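Local coordinates for chitosanase (Bacillus subtilis subsp. subtilis str. 168, PDB 7C6C), which cleaves beta-(1->4) linkages between D-glucosamine residues inside partly acetylated chitosan chains, as an endo-acting glycoside hydrolase of family 46, at residues Asp154-Tyr157 and Ala158-Arg162; Val187-Asp190 and Asp191-Pro195. All blocks are in the same frame, centred on the assembly; numbering follows the deposited sequence.

Contact 1: residues Asp154-Tyr157 and Ala158-Arg162; sequences DSFY and ALIKR
Lys-161 lays its aliphatic chain across one face of the Tyr-157 ring, one helical turn on, the two side chains meeting at about a right angle. Its CG stands 3.9 Å from the centroid of the Tyr-157 ring, 17° off the normal, a CH-pi contact. CD comes closer to the rim, 3.5 Å from CE2 of Tyr-157. The bend at chi3 (-65°) of Lys-161 folds the chain back, bringing CE to 3.7 Å from CD2 of Tyr-157. The same tyrosine forms a cation-pi pair with Arg-125. A second CH-pi contact joins Ile-160 and Phe-156: CD1 of Ile-160 lies over one face of the Phe-156 ring, 4.0 Å from the centroid and displaced toward the rim, while CB of Ile-160 packs against CD1 of Tyr-157. Phe-156 also packs on Met-140 and Val-144 of helix 134-147. At the start of the turn, Ser-155 OG accepts the amide of Ala-158 (N to OG 3.3 Å), and the same hydroxyl is hydrogen-bonded to Asp-152 O. Backbone bonds follow, among them Leu-159 N to Ser-155 O (3.0 Å) and Lys-161 N to Tyr-157 O. This is a serine N-cap opening helix 156-167, with i to i+4 aromatic-aliphatic pairs on its first turn.

Contact 2: residues Val187-Asp190 and Asp191-Pro195; sequences VRYD and DLMNP
The C-terminal end of helix 177-193 carries a Met-aromatic contact between Tyr-189 and Met-193, four residues apart. Met-193 CG sits over one face of the Tyr-189 ring, 3.9 Å from the centroid and 22° off the normal, a CH-pi contact offset toward the rim. Turns at chi2 (-66°) and chi3 (-78°) of Met-193 carry its sulfur on past the ring: SD lies obliquely, 4.8 Å from the Tyr-189 centroid, and CE ends beside the phenol, 3.8 Å from OH of Tyr-189. On another side of the helix, Arg-188 reaches out in an extended chain, its CG anti to the backbone N, with Leu-192 CD1 against that CG at 4.2 Å. All three guanidinium nitrogens are engaged: NH1 in a salt bridge with Asp-142, NH2 with Gln-146 and NE with His-147, which fixes the plane of the group. Leu-192 itself packs against Trp-204. The helical ladder runs through Leu-192 N to Arg-188 O (2.9 Å) and finishes with Asn-194 N to Asp-190 O (3.1 Å), although Asn-194 has left helical angles. That last carbonyl has another donor, a water 2.8 Å from Asp-190 O, which in turn accepts from Asn-194 ND2.

How the contacts relate
Contact 1 opens helix 156-167 and contact 2 closes helix 177-193, the next helix in the chain; their centres lie 11 Å apart. Leu-159 CD2 packs on Asp-191 CB at 3.7 Å, joining the two helices. Nearby, Asp-154 OD1 lies only 2.6 Å from Asp-191 OD1, so one carboxylate is probably protonated. Arg-162 NH2 forms a long, weak ion pair with Asp-191 OD1, while Asp-154 is also held by the amides of Ala-196 and Asn-197. The side chain of Asp-154 is about 11 Å from that of Asp-35, the probable nucleophile; that of Arg-188 is about 7 Å from that of Glu-19, the predicted proton donor.

Contact 1: residues Asp154-Tyr157 and Ala158-Arg162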
loop_
_atom_site.group_PDB
_atom_site.type_symbol
_atom_site.label_atom_id
_atom_site.label_comp_id
_atom_site.label_asym_id
_atom_site.label_seq_id
_atom_site.Cartn_x
_atom_site.Cartn_y
_atom_site.Cartn_z
ATOM N N ASP A 154 13.903 0.229 -3.441
ATOM C CA ASP A 154 12.682 1.020 -3.327
ATOM C C ASP A 154 11.749 0.492 -2.247
ATOM O O ASP A 154 10.625 0.993 -2.110
ATOM C CB ASP A 154 11.937 1.046 -4.664
ATOM C CG ASP A 154 12.774 1.612 -5.794
ATOM O OD1 ASP A 154 13.529 2.578 -5.563
ATOM O OD2 ASP A 154 12.675 1.086 -6.921
ATOM N N SER A 155 12.193 -0.497 -1.473
ATOM C CA SER A 155 11.327 -1.201 -0.543
ATOM C C SER A 155 11.105 -0.402 0.736
ATOM O O SER A 155 11.854 0.516 1.078
ATOM C CB SER A 155 11.926 -2.555 -0.171
ATOM O OG SER A 155 13.148 -2.391 0.532
ATOM N N PHE A 156 10.051 -0.799 1.449
ATOM C CA PHE A 156 9.693 -0.250 2.754
ATOM C C PHE A 156 10.899 -0.167 3.688
ATOM O O PHE A 156 11.214 0.904 4.224
ATOM C CB PHE A 156 8.609 -1.172 3.318
ATOM C CG PHE A 156 8.124 -0.843 4.700
ATOM C CD1 PHE A 156 7.907 0.463 5.124
ATOM C CD2 PHE A 156 7.825 -1.885 5.568
ATOM C CE1 PHE A 156 7.419 0.709 6.400
ATOM C CE2 PHE A 156 7.340 -1.647 6.835
ATOM C CZ PHE A 156 7.134 -0.349 7.253
ATOM N N TYR A 157 11.585 -1.291 3.903
ATOM C CA TYR A 157 12.687 -1.280 4.860
ATOM C C TYR A 157 13.894 -0.513 4.331
ATOM O O TYR A 157 14.630 0.088 5.121
ATOM C CB TYR A 157 13.045 -2.703 5.297
ATOM C CG TYR A 157 14.010 -2.765 6.464
ATOM C CD1 TYR A 157 13.809 -1.996 7.605
ATOM C CD2 TYR A 157 15.121 -3.599 6.424
ATOM C CE1 TYR A 157 14.693 -2.048 8.667
ATOM C CE2 TYR A 157 16.009 -3.659 7.480
ATOM C CZ TYR A 157 15.788 -2.884 8.599
ATOM O OH TYR A 157 16.666 -2.937 9.655
ATOM N N ALA A 158 14.107 -0.501 3.011
ATOM C CA ALA A 158 15.161 0.344 2.452
ATOM C C ALA A 158 14.913 1.811 2.777
ATOM O O ALA A 158 15.844 2.552 3.113
ATOM C CB ALA A 158 15.263 0.141 0.941
ATOM N N LEU A 159 13.654 2.246 2.699
ATOM C CA LEU A 159 13.332 3.628 3.044
ATOM C C LEU A 159 13.551 3.897 4.528
ATOM O O LEU A 159 14.056 4.963 4.901
ATOM C CB LEU A 159 11.891 3.953 2.652
ATOM C CG LEU A 159 11.564 3.835 1.161
ATOM C CD1 LEU A 159 10.157 4.308 0.901
ATOM C CD2 LEU A 159 12.557 4.596 0.291
ATOM N N ILE A 160 13.166 2.952 5.392
ATOM C CA ILE A 160 13.402 3.110 6.827
ATOM C C ILE A 160 14.890 3.263 7.104
ATOM O O ILE A 160 15.316 4.167 7.834
ATOM C CB ILE A 160 12.794 1.934 7.615
ATOM C CG1 ILE A 160 11.268 1.994 7.611
ATOM C CG2 ILE A 160 13.324 1.914 9.049
ATOM C CD1 ILE A 160 10.623 0.762 8.201
ATOM N N LYS A 161 15.708 2.383 6.518
ATOM C CA LYS A 161 17.143 2.430 6.780
ATOM C C LYS A 161 17.768 3.718 6.254
ATOM O O LYS A 161 18.625 4.311 6.919
ATOM C CB LYS A 161 17.832 1.200 6.189
ATOM C CG LYS A 161 17.557 -0.082 6.959
ATOM C CD LYS A 161 18.352 -1.256 6.411
ATOM C CE LYS A 161 17.923 -1.613 4.999
ATOM N NZ LYS A 161 18.668 -2.807 4.497
ATOM N N ARG A 162 17.350 4.172 5.072
ATOM C CA ARG A 162 17.892 5.420 4.544
ATOM C C ARG A 162 17.500 6.603 5.414
ATOM O O ARG A 162 18.301 7.525 5.614
ATOM C CB ARG A 162 17.455 5.628 3.095
ATOM C CG ARG A 162 18.118 4.651 2.148
ATOM C CD ARG A 162 18.407 5.256 0.793
ATOM N NE ARG A 162 17.193 5.476 0.017
ATOM C CZ ARG A 162 16.625 4.561 -0.762
ATOM N NH1 ARG A 162 17.152 3.347 -0.867
ATOM N NH2 ARG A 162 15.528 4.863 -1.435
#

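Contact 2: residues Val187-Asp190 and Asp191-Pro195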
loop_
_atom_site.group_PDB
_atom_site.type_symbol
_atom_site.label_atom_id
_atom_site.label_comp_id
_atom_site.label_asym_id
_atom_site.label_seq_id
_atom_site.Cartn_x
_atom_site.Cartn_y
_atom_site.Cartn_z
ATOM N N VAL A 187 12.614 11.186 2.223
ATOM C CA VAL A 187 13.232 10.015 1.610
ATOM C C VAL A 187 12.245 9.321 0.681
ATOM O O VAL A 187 12.595 8.909 -0.431
ATOM C CB VAL A 187 13.758 9.073 2.709
ATOM C CG1 VAL A 187 14.067 7.694 2.143
ATOM C CG2 VAL A 187 14.993 9.672 3.379
ATOM N N ARG A 188 10.994 9.185 1.118
ATOM C CA ARG A 188 9.996 8.545 0.270
ATOM C C ARG A 188 9.719 9.367 -0.981
ATOM O O ARG A 188 9.612 8.812 -2.079
ATOM C CB ARG A 188 8.712 8.287 1.056
ATOM C CG ARG A 188 7.684 7.537 0.240
ATOM C CD ARG A 188 6.491 7.106 1.068
ATOM N NE ARG A 188 5.553 6.366 0.235
ATOM C CZ ARG A 188 4.276 6.160 0.539
ATOM N NH1 ARG A 188 3.777 6.631 1.678
ATOM N NH2 ARG A 188 3.501 5.487 -0.307
ATOM N N TYR A 189 9.599 10.690 -0.837
ATOM C CA TYR A 189 9.421 11.548 -2.005
ATOM C C TYR A 189 10.536 11.325 -3.017
ATOM O O TYR A 189 10.284 11.169 -4.217
ATOM C CB TYR A 189 9.389 13.015 -1.573
ATOM C CG TYR A 189 9.281 13.978 -2.732
ATOM C CD1 TYR A 189 8.041 14.355 -3.231
ATOM C CD2 TYR A 189 10.417 14.501 -3.341
ATOM C CE1 TYR A 189 7.933 15.229 -4.294
ATOM C CE2 TYR A 189 10.318 15.373 -4.408
ATOM C CZ TYR A 189 9.072 15.734 -4.877
ATOM O OH TYR A 189 8.955 16.603 -5.938
ATOM N N ASP A 190 11.783 11.321 -2.545
ATOM C CA ASP A 190 12.915 11.128 -3.446
ATOM C C ASP A 190 12.835 9.777 -4.140
ATOM O O ASP A 190 13.163 9.657 -5.325
ATOM C CB ASP A 190 14.225 11.248 -2.670
ATOM C CG ASP A 190 14.516 12.669 -2.225
ATOM O OD1 ASP A 190 13.916 13.612 -2.783
ATOM O OD2 ASP A 190 15.358 12.838 -1.320
ATOM N N ASP A 191 12.395 8.748 -3.419
ATOM C CA ASP A 191 12.308 7.425 -4.024
ATOM C C ASP A 191 11.203 7.357 -5.072
ATOM O O ASP A 191 11.364 6.702 -6.109
ATOM C CB ASP A 191 12.090 6.368 -2.946
ATOM C CG ASP A 191 12.204 4.972 -3.490
ATOM O OD1 ASP A 191 13.313 4.644 -3.953
ATOM O OD2 ASP A 191 11.207 4.221 -3.476
ATOM N N LEU A 192 10.075 8.025 -4.817
ATOM C CA LEU A 192 8.984 8.037 -5.787
ATOM C C LEU A 192 9.369 8.803 -7.044
ATOM O O LEU A 192 8.925 8.453 -8.143
ATOM C CB LEU A 192 7.723 8.636 -5.162
ATOM C CG LEU A 192 7.069 7.799 -4.063
ATOM C CD1 LEU A 192 5.964 8.601 -3.395
ATOM C CD2 LEU A 192 6.545 6.479 -4.622
ATOM N N MET A 193 10.194 9.841 -6.902
ATOM C CA MET A 193 10.602 10.644 -8.049
ATOM C C MET A 193 11.665 9.953 -8.886
ATOM O O MET A 193 11.697 10.135 -10.104
ATOM C CB MET A 193 11.101 12.010 -7.570
ATOM C CG MET A 193 9.964 12.869 -7.049
ATOM S SD MET A 193 8.767 13.355 -8.306
ATOM C CE MET A 193 9.658 14.678 -9.122
ATOM N N ASN A 194 12.538 9.165 -8.271
ATOM C CA ASN A 194 13.638 8.518 -8.988
ATOM C C ASN A 194 13.876 7.133 -8.414
ATOM O O ASN A 194 14.907 6.866 -7.783
ATOM C CB ASN A 194 14.900 9.383 -8.948
ATOM C CG ASN A 194 14.759 10.648 -9.772
ATOM O OD1 ASN A 194 14.701 10.594 -11.004
ATOM N ND2 ASN A 194 14.693 11.787 -9.102
ATOM N N PRO A 195 12.934 6.214 -8.622
ATOM C CA PRO A 195 13.098 4.864 -8.082
ATOM C C PRO A 195 14.200 4.111 -8.805
ATOM O O PRO A 195 14.506 4.371 -9.972
ATOM C CB PRO A 195 11.738 4.209 -8.347
ATOM C CG PRO A 195 11.178 4.957 -9.500
ATOM C CD PRO A 195 11.670 6.367 -9.363
HETATM O O HOH W 1 14.769 11.624 -6.542
#